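Local atomic coordinates of uncharacterized protein lp_2219 (Lactobacillus plantarum, PDB entry 3HFQ), a protein that is of unknown function but has the seven-bladed beta-propeller fold of the lactonase family and may act as a lactonase. Residues 192-201 and 213-223; 247-255 and 315-323. The protein carries 1 engineered substitution. All blocks are in the same frame, centred on the assembly; numbering follows the deposited sequence.

Interaction 1 (192-201 and 213-223); sequences LVFSPDGQYA and SLKYDTQTGAF. Engineered in segment 213-223: Thr218 (natural residue Ala).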
loop_
_atom_site.group_PDB
_atom_site.type_symbol
_atom_site.label_atom_id
_atom_site.label_comp_id
_atom_site.label_asym_id
_atom_site.label_seq_id
_atom_site.Cartn_x
_atom_site.Cartn_y
_atom_site.Cartn_z
ATOM N N LEU A 192 6.999 -1.406 -1.578
ATOM C CA LEU A 192 8.034 -2.226 -0.957
ATOM C C LEU A 192 7.688 -2.432 0.511
ATOM O O LEU A 192 6.790 -1.778 1.046
ATOM C CB LEU A 192 9.420 -1.571 -1.091
ATOM C CG LEU A 192 9.786 -0.249 -0.406
ATOM C CD1 LEU A 192 9.907 -0.426 1.108
ATOM C CD2 LEU A 192 11.123 0.225 -0.966
ATOM N N VAL A 193 8.395 -3.353 1.155
ATOM C CA VAL A 193 8.186 -3.639 2.566
ATOM C C VAL A 193 9.525 -4.101 3.138
ATOM O O VAL A 193 10.252 -4.858 2.493
ATOM C CB VAL A 193 7.102 -4.738 2.771
ATOM C CG1 VAL A 193 7.555 -6.062 2.149
ATOM C CG2 VAL A 193 6.806 -4.904 4.250
ATOM N N PHE A 194 9.860 -3.622 4.333
ATOM C CA PHE A 194 11.116 -3.982 4.981
ATOM C C PHE A 194 10.972 -5.178 5.910
ATOM O O PHE A 194 9.897 -5.430 6.457
ATOM C CB PHE A 194 11.662 -2.806 5.808
ATOM C CG PHE A 194 12.401 -1.778 5.001
ATOM C CD1 PHE A 194 11.735 -0.692 4.449
ATOM C CD2 PHE A 194 13.773 -1.894 4.804
ATOM C CE1 PHE A 194 12.429 0.270 3.713
ATOM C CE2 PHE A 194 14.475 -0.936 4.068
ATOM C CZ PHE A 194 13.805 0.142 3.525
ATOM N N SER A 195 12.074 -5.897 6.091
ATOM C CA SER A 195 12.114 -7.053 6.977
ATOM C C SER A 195 12.125 -6.536 8.413
ATOM O O SER A 195 12.493 -5.390 8.664
ATOM C CB SER A 195 13.381 -7.871 6.719
ATOM O OG SER A 195 14.544 -7.107 7.010
ATOM N N PRO A 196 11.733 -7.382 9.377
ATOM C CA PRO A 196 11.697 -7.007 10.795
ATOM C C PRO A 196 13.018 -6.461 11.347
ATOM O O PRO A 196 13.010 -5.560 12.187
ATOM C CB PRO A 196 11.275 -8.304 11.486
ATOM C CG PRO A 196 10.441 -8.985 10.446
ATOM C CD PRO A 196 11.254 -8.763 9.191
ATOM N N ASP A 197 14.147 -6.999 10.889
ATOM C CA ASP A 197 15.440 -6.517 11.379
ATOM C C ASP A 197 15.951 -5.319 10.584
ATOM O O ASP A 197 17.039 -4.805 10.850
ATOM C CB ASP A 197 16.492 -7.640 11.376
ATOM C CG ASP A 197 16.776 -8.191 9.989
ATOM O OD1 ASP A 197 16.258 -7.645 8.991
ATOM O OD2 ASP A 197 17.534 -9.181 9.902
ATOM N N GLY A 198 15.159 -4.884 9.606
ATOM C CA GLY A 198 15.518 -3.730 8.800
ATOM C C GLY A 198 16.675 -3.876 7.829
ATOM O O GLY A 198 17.094 -2.892 7.218
ATOM N N GLN A 199 17.178 -5.095 7.668
ATOM C CA GLN A 199 18.307 -5.354 6.778
ATOM C C GLN A 199 17.918 -5.563 5.316
ATOM O O GLN A 199 18.721 -5.315 4.413
ATOM C CB GLN A 199 19.074 -6.583 7.270
ATOM C CG GLN A 199 19.700 -6.415 8.644
ATOM C CD GLN A 199 20.926 -5.525 8.612
ATOM O OE1 GLN A 199 21.931 -5.858 7.981
ATOM N NE2 GLN A 199 20.848 -4.383 9.288
ATOM N N TYR A 200 16.685 -6.010 5.085
ATOM C CA TYR A 200 16.208 -6.283 3.730
ATOM C C TYR A 200 14.886 -5.607 3.393
ATOM O O TYR A 200 14.087 -5.298 4.274
ATOM C CB TYR A 200 16.032 -7.795 3.539
ATOM C CG TYR A 200 17.297 -8.588 3.765
ATOM C CD1 TYR A 200 18.191 -8.821 2.722
ATOM C CD2 TYR A 200 17.623 -9.067 5.033
ATOM C CE1 TYR A 200 19.386 -9.507 2.935
ATOM C CE2 TYR A 200 18.816 -9.756 5.258
ATOM C CZ TYR A 200 19.693 -9.969 4.204
ATOM O OH TYR A 200 20.879 -10.633 4.421
ATOM N N ALA A 201 14.673 -5.380 2.102
ATOM C CA ALA A 201 13.434 -4.790 1.620
ATOM C C ALA A 201 13.032 -5.597 0.396
ATOM O O ALA A 201 13.887 -6.080 -0.344
ATOM C CB ALA A 201 13.640 -3.322 1.241
ATOM N N SER A 213 14.605 -8.478 -4.372
ATOM C CA SER A 213 15.032 -8.524 -2.981
ATOM C C SER A 213 16.163 -7.507 -2.902
ATOM O O SER A 213 17.045 -7.495 -3.763
ATOM C CB SER A 213 15.554 -9.915 -2.597
ATOM O OG SER A 213 14.496 -10.841 -2.430
ATOM N N LEU A 214 16.135 -6.652 -1.884
ATOM C CA LEU A 214 17.160 -5.625 -1.726
ATOM C C LEU A 214 17.772 -5.663 -0.336
ATOM O O LEU A 214 17.092 -5.986 0.638
ATOM C CB LEU A 214 16.555 -4.232 -1.925
ATOM C CG LEU A 214 15.622 -3.988 -3.116
ATOM C CD1 LEU A 214 14.962 -2.628 -2.956
ATOM C CD2 LEU A 214 16.408 -4.072 -4.423
ATOM N N LYS A 215 19.059 -5.337 -0.255
ATOM C CA LYS A 215 19.746 -5.264 1.026
ATOM C C LYS A 215 19.792 -3.771 1.340
ATOM O O LYS A 215 20.166 -2.968 0.484
ATOM C CB LYS A 215 21.175 -5.809 0.914
ATOM C CG LYS A 215 21.986 -5.708 2.205
ATOM C CD LYS A 215 21.524 -6.721 3.247
ATOM C CE LYS A 215 22.215 -6.505 4.592
ATOM N NZ LYS A 215 21.796 -5.221 5.226
ATOM N N TYR A 216 19.400 -3.393 2.551
ATOM C CA TYR A 216 19.415 -1.986 2.944
ATOM C C TYR A 216 20.477 -1.757 4.014
ATOM O O TYR A 216 20.604 -2.547 4.946
ATOM C CB TYR A 216 18.045 -1.575 3.494
ATOM C CG TYR A 216 17.959 -0.125 3.922
ATOM C CD1 TYR A 216 17.980 0.904 2.980
ATOM C CD2 TYR A 216 17.846 0.218 5.270
ATOM C CE1 TYR A 216 17.887 2.239 3.369
ATOM C CE2 TYR A 216 17.755 1.549 5.672
ATOM C CZ TYR A 216 17.774 2.555 4.714
ATOM O OH TYR A 216 17.665 3.872 5.104
ATOM N N ASP A 217 21.236 -0.674 3.875
ATOM C CA ASP A 217 22.274 -0.338 4.845
ATOM C C ASP A 217 21.928 0.993 5.512
ATOM O O ASP A 217 21.892 2.033 4.858
ATOM C CB ASP A 217 23.635 -0.233 4.150
ATOM C CG ASP A 217 24.782 -0.037 5.129
ATOM O OD1 ASP A 217 24.525 0.064 6.347
ATOM O OD2 ASP A 217 25.941 0.012 4.675
ATOM N N THR A 218 21.672 0.963 6.816
ATOM C CA THR A 218 21.323 2.188 7.524
ATOM C C THR A 218 22.458 3.208 7.519
ATOM O O THR A 218 22.215 4.410 7.592
ATOM C CB THR A 218 20.916 1.896 8.976
ATOM O OG1 THR A 218 21.993 1.236 9.654
ATOM C CG2 THR A 218 19.683 1.009 9.004
ATOM N N GLN A 219 23.696 2.734 7.420
ATOM C CA GLN A 219 24.841 3.641 7.411
ATOM C C GLN A 219 24.897 4.502 6.151
ATOM O O GLN A 219 25.293 5.668 6.209
ATOM C CB GLN A 219 26.153 2.861 7.563
ATOM C CG GLN A 219 26.274 2.112 8.887
ATOM C CD GLN A 219 27.699 1.690 9.201
ATOM O OE1 GLN A 219 28.370 1.060 8.381
ATOM N NE2 GLN A 219 28.168 2.034 10.397
ATOM N N THR A 220 24.497 3.937 5.014
ATOM C CA THR A 220 24.511 4.677 3.755
ATOM C C THR A 220 23.118 5.125 3.332
ATOM O O THR A 220 22.978 5.980 2.460
ATOM C CB THR A 220 25.075 3.829 2.592
ATOM O OG1 THR A 220 24.223 2.696 2.371
ATOM C CG2 THR A 220 26.492 3.356 2.903
ATOM N N GLY A 221 22.091 4.550 3.948
ATOM C CA GLY A 221 20.735 4.901 3.570
ATOM C C GLY A 221 20.515 4.509 2.119
ATOM O O GLY A 221 19.758 5.155 1.400
ATOM N N ALA A 222 21.186 3.441 1.689
ATOM C CA ALA A 222 21.080 2.972 0.313
ATOM C C ALA A 222 20.806 1.474 0.187
ATOM O O ALA A 222 20.927 0.719 1.154
ATOM C CB ALA A 222 22.345 3.332 -0.458
ATOM N N PHE A 223 20.461 1.062 -1.030
ATOM C CA PHE A 223 20.131 -0.324 -1.342
ATOM C C PHE A 223 21.117 -0.981 -2.302
ATOM O O PHE A 223 21.883 -0.311 -3.001
ATOM C CB PHE A 223 18.761 -0.404 -2.027
ATOM C CG PHE A 223 17.604 0.017 -1.175
ATOM C CD1 PHE A 223 17.074 -0.846 -0.222
ATOM C CD2 PHE A 223 16.992 1.252 -1.375
ATOM C CE1 PHE A 223 15.946 -0.490 0.510
ATOM C CE2 PHE A 223 15.864 1.617 -0.645
ATOM C CZ PHE A 223 15.341 0.742 0.297
#
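Phe194 drives the edge of its ring against one face of Tyr216, an edge-to-face pair with centroids 5.2 Å apart and planes at 76°; Phe194 CE2 comes to 3.6 Å from Tyr216 CG. The Tyr216 edge meets the carbonyl oxygen of Gly198, buried here without a polar partner in the model. Ala201 CB lies over a face of Phe194, off centre, and Phe194 meets Phe223 rim to rim, CZ to CZ at 3.6 Å. Phe223 is itself flanked by Leu214 CD1 on one face and Tyr216 CD1 on the other, completing an aromatic cluster.

Beyond the cluster, strands 200-205 and 210-217 pair antiparallel. Ala201 and Leu214 form a hydrogen-bonded pair, with Leu214 N to Ala201 O at 2.8 Å, while Tyr200 and Lys215 are a non-hydrogen-bonded pair. Gln199 O takes two donors: Tyr216 N at 2.8 Å, almost straight (174°), and Lys215 NZ at 3.2 Å. Bends at chi2 and chi4 fold Lys215 back so that NZ also reaches Gln199 OE1, 2.8 Å away and well above the amide plane, while Lys215 CD packs against Tyr200 CE1.

These are the middle strands of a four-stranded propeller blade, flanked by 189-194 and 222-230. Tyr216 OH bonds Asp151 of a neighbouring blade's loop, and Val193 packs on strand 241-247 of another.

Interaction 2 (247-255 and 315-323); sequences LSHDGHFLY and RDLTSGKLS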
loop_
_atom_site.group_PDB
_atom_site.type_symbol
_atom_site.label_atom_id
_atom_site.label_comp_id
_atom_site.label_asym_id
_atom_site.label_seq_id
_atom_site.Cartn_x
_atom_site.Cartn_y
_atom_site.Cartn_z
ATOM N N LEU A 247 4.587 -8.522 4.420
ATOM C CA LEU A 247 5.510 -9.471 5.029
ATOM C C LEU A 247 4.993 -9.829 6.418
ATOM O O LEU A 247 4.564 -8.952 7.167
ATOM C CB LEU A 247 6.901 -8.844 5.140
ATOM C CG LEU A 247 8.056 -9.715 5.639
ATOM C CD1 LEU A 247 8.400 -10.772 4.595
ATOM C CD2 LEU A 247 9.270 -8.831 5.908
ATOM N N SER A 248 5.026 -11.111 6.761
ATOM C CA SER A 248 4.556 -11.536 8.078
ATOM C C SER A 248 5.435 -10.906 9.156
ATOM O O SER A 248 6.579 -10.540 8.896
ATOM C CB SER A 248 4.584 -13.064 8.191
ATOM O OG SER A 248 5.878 -13.576 7.937
ATOM N N HIS A 249 4.891 -10.781 10.363
ATOM C CA HIS A 249 5.609 -10.177 11.480
ATOM C C HIS A 249 6.938 -10.866 11.784
ATOM O O HIS A 249 7.905 -10.213 12.175
ATOM C CB HIS A 249 4.735 -10.195 12.737
ATOM C CG HIS A 249 5.275 -9.366 13.860
ATOM N ND1 HIS A 249 5.225 -7.984 13.856
ATOM C CD2 HIS A 249 5.888 -9.714 15.013
ATOM C CE1 HIS A 249 5.783 -7.526 14.958
ATOM N NE2 HIS A 249 6.197 -8.551 15.680
ATOM N N ASP A 250 6.983 -12.182 11.612
ATOM C CA ASP A 250 8.209 -12.926 11.871
ATOM C C ASP A 250 9.190 -12.809 10.704
ATOM O O ASP A 250 10.331 -13.252 10.798
ATOM C CB ASP A 250 7.885 -14.399 12.166
ATOM C CG ASP A 250 7.072 -15.060 11.067
ATOM O OD1 ASP A 250 6.525 -16.160 11.314
ATOM O OD2 ASP A 250 6.985 -14.495 9.958
ATOM N N GLY A 251 8.737 -12.200 9.611
ATOM C CA GLY A 251 9.584 -12.018 8.443
ATOM C C GLY A 251 9.828 -13.264 7.604
ATOM O O GLY A 251 10.665 -13.249 6.707
ATOM N N HIS A 252 9.084 -14.333 7.874
ATOM C CA HIS A 252 9.258 -15.594 7.157
ATOM C C HIS A 252 8.484 -15.743 5.854
ATOM O O HIS A 252 8.866 -16.538 4.991
ATOM C CB HIS A 252 8.889 -16.760 8.076
ATOM C CG HIS A 252 9.802 -16.907 9.253
ATOM N ND1 HIS A 252 9.343 -17.272 10.506
ATOM C CD2 HIS A 252 11.138 -16.765 9.372
ATOM C CE1 HIS A 252 10.364 -17.345 11.337
ATOM N NE2 HIS A 252 11.469 -17.041 10.674
ATOM N N PHE A 253 7.396 -14.997 5.704
ATOM C CA PHE A 253 6.591 -15.115 4.499
ATOM C C PHE A 253 6.237 -13.792 3.837
ATOM O O PHE A 253 5.821 -12.841 4.503
ATOM C CB PHE A 253 5.326 -15.908 4.825
ATOM C CG PHE A 253 5.608 -17.316 5.268
ATOM C CD1 PHE A 253 5.954 -18.291 4.341
ATOM C CD2 PHE A 253 5.589 -17.650 6.618
ATOM C CE1 PHE A 253 6.281 -19.583 4.752
ATOM C CE2 PHE A 253 5.916 -18.940 7.041
ATOM C CZ PHE A 253 6.263 -19.906 6.106
ATOM N N LEU A 254 6.412 -13.749 2.519
ATOM C CA LEU A 254 6.124 -12.561 1.720
ATOM C C LEU A 254 4.896 -12.822 0.853
ATOM O O LEU A 254 4.735 -13.910 0.295
ATOM C CB LEU A 254 7.323 -12.227 0.826
ATOM C CG LEU A 254 7.297 -10.914 0.034
ATOM C CD1 LEU A 254 7.465 -9.730 0.990
ATOM C CD2 LEU A 254 8.427 -10.914 -0.982
ATOM N N TYR A 255 4.029 -11.821 0.739
ATOM C CA TYR A 255 2.818 -11.953 -0.059
ATOM C C TYR A 255 2.703 -10.807 -1.062
ATOM O O TYR A 255 3.079 -9.676 -0.760
ATOM C CB TYR A 255 1.579 -11.964 0.855
ATOM C CG TYR A 255 1.599 -13.049 1.918
ATOM C CD1 TYR A 255 2.424 -12.942 3.040
ATOM C CD2 TYR A 255 0.832 -14.206 1.775
ATOM C CE1 TYR A 255 2.493 -13.968 3.985
ATOM C CE2 TYR A 255 0.893 -15.236 2.714
ATOM C CZ TYR A 255 1.728 -15.112 3.815
ATOM O OH TYR A 255 1.836 -16.149 4.721
ATOM N N ARG A 315 -4.892 -18.318 7.428
ATOM C CA ARG A 315 -3.463 -18.398 7.151
ATOM C C ARG A 315 -2.775 -19.263 8.201
ATOM O O ARG A 315 -2.913 -19.014 9.395
ATOM C CB ARG A 315 -2.842 -16.995 7.159
ATOM C CG ARG A 315 -1.311 -16.998 7.131
ATOM C CD ARG A 315 -0.722 -15.584 7.150
ATOM N NE ARG A 315 0.737 -15.619 7.101
ATOM C CZ ARG A 315 1.527 -15.769 8.160
ATOM N NH1 ARG A 315 1.012 -15.888 9.378
ATOM N NH2 ARG A 315 2.843 -15.825 7.996
ATOM N N ASP A 316 -2.040 -20.279 7.755
ATOM C CA ASP A 316 -1.322 -21.161 8.673
ATOM C C ASP A 316 -0.121 -20.386 9.209
ATOM O O ASP A 316 0.684 -19.866 8.434
ATOM C CB ASP A 316 -0.858 -22.424 7.942
ATOM C CG ASP A 316 -0.274 -23.466 8.882
ATOM O OD1 ASP A 316 0.807 -23.219 9.460
ATOM O OD2 ASP A 316 -0.905 -24.529 9.050
ATOM N N LEU A 317 -0.009 -20.313 10.530
ATOM C CA LEU A 317 1.067 -19.569 11.181
ATOM C C LEU A 317 2.477 -20.122 10.981
ATOM O O LEU A 317 3.454 -19.379 11.066
ATOM C CB LEU A 317 0.784 -19.461 12.682
ATOM C CG LEU A 317 -0.559 -18.856 13.104
ATOM C CD1 LEU A 317 -0.629 -18.795 14.626
ATOM C CD2 LEU A 317 -0.715 -17.468 12.508
ATOM N N THR A 318 2.590 -21.418 10.717
ATOM C CA THR A 318 3.909 -22.012 10.537
ATOM C C THR A 318 4.299 -22.206 9.074
ATOM O O THR A 318 5.460 -22.024 8.711
ATOM C CB THR A 318 4.012 -23.365 11.284
ATOM O OG1 THR A 318 3.136 -24.324 10.679
ATOM C CG2 THR A 318 3.619 -23.192 12.747
ATOM N N SER A 319 3.329 -22.549 8.231
ATOM C CA SER A 319 3.595 -22.776 6.809
ATOM C C SER A 319 3.404 -21.524 5.959
ATOM O O SER A 319 3.927 -21.439 4.849
ATOM C CB SER A 319 2.675 -23.867 6.269
ATOM O OG SER A 319 1.360 -23.362 6.081
ATOM N N GLY A 320 2.636 -20.570 6.477
ATOM C CA GLY A 320 2.383 -19.336 5.752
ATOM C C GLY A 320 1.371 -19.458 4.625
ATOM O O GLY A 320 0.986 -18.456 4.019
ATOM N N LYS A 321 0.922 -20.675 4.340
ATOM C CA LYS A 321 -0.036 -20.877 3.259
ATOM C C LYS A 321 -1.460 -20.442 3.595
ATOM O O LYS A 321 -1.847 -20.357 4.762
ATOM C CB LYS A 321 -0.005 -22.335 2.794
ATOM C CG LYS A 321 1.333 -22.708 2.155
ATOM C CD LYS A 321 1.298 -24.073 1.487
ATOM C CE LYS A 321 2.612 -24.351 0.768
ATOM N NZ LYS A 321 2.614 -25.677 0.083
ATOM N N LEU A 322 -2.236 -20.168 2.552
ATOM C CA LEU A 322 -3.607 -19.700 2.713
ATOM C C LEU A 322 -4.661 -20.675 2.194
ATOM O O LEU A 322 -4.381 -21.528 1.351
ATOM C CB LEU A 322 -3.770 -18.361 1.980
ATOM C CG LEU A 322 -2.679 -17.302 2.194
ATOM C CD1 LEU A 322 -2.928 -16.113 1.264
ATOM C CD2 LEU A 322 -2.657 -16.860 3.650
ATOM N N SER A 323 -5.876 -20.538 2.711
ATOM C CA SER A 323 -6.996 -21.366 2.280
ATOM C C SER A 323 -8.262 -20.527 2.395
ATOM O O SER A 323 -8.463 -19.809 3.378
ATOM C CB SER A 323 -7.107 -22.642 3.129
ATOM O OG SER A 323 -7.435 -22.355 4.474
HETATM O O HOH W 1 4.249 -16.952 9.974
#
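Phe253 lays one ring face over the backbone of Gly320, whose CA stands 3.6 Å from the ring centroid and 7° off its normal, a CH-pi contact. Tyr255 tightens this inner part. Its hydroxyl donates to Gly320 O at 2.6 Å, in the carbonyl plane and on a lone pair, and accepts from Arg315 NE at 2.7 Å. The arginine chain, extended from CG to NE with CG anti to the backbone N (chi1 169°), reaches across to Tyr255 and presents the edge of its guanidinium to that hydroxyl, with the tyrosine ring turned 64° from the guanidinium plane. Leu322 CD2 adds apolar packing against Tyr255 CE2.

The contact joins two adjacent four-stranded blades of the propeller: the turn 248-251 and the start of strand 253-259 meet the end of strand 309-315, the loop that follows it and the start of strand 322-330. Glu297, in the loop before strand 299-304, links both sides, its carboxylate accepting from His249 N and its carbonyl from Arg315 NH1.

Toward exposed Asp250 and Leu317 the join is looser and mediated by water. One water donates to Asp250 OD1 and Leu317 O and accepts from Arg315 NH2 at 2.7 Å, whereas Asp250 OD1 and Leu317 O are themselves 4.5 Å apart. Asp250 OD2, 4.8 Å from Arg315 NH2, is instead engaged by Ser248 OG and by His252 N in an Asx turn.

How the interactions relate
Interaction 1 precedes interaction 2 along the chain, and their centres lie about 20 Å apart, each about 18 Å from the centre of the chain. Interaction 1 stays within the blade of strands 189-194 to 222-230, whereas interaction 2 bridges the next two blades, 241-247 to 275-282 and 290-293 to 322-330. The two meet at the turns and the strand ends leading into them: Pro196 CG packs 3.3 Å from His249 O, and Leu247 CD2 sits 3.5 Å from Phe194 O. Both turns, 195-198 and 248-251, are type I and join the first two strands of their blades. Their packing ties the first blade to the second, and interaction 2 ties the second to the third.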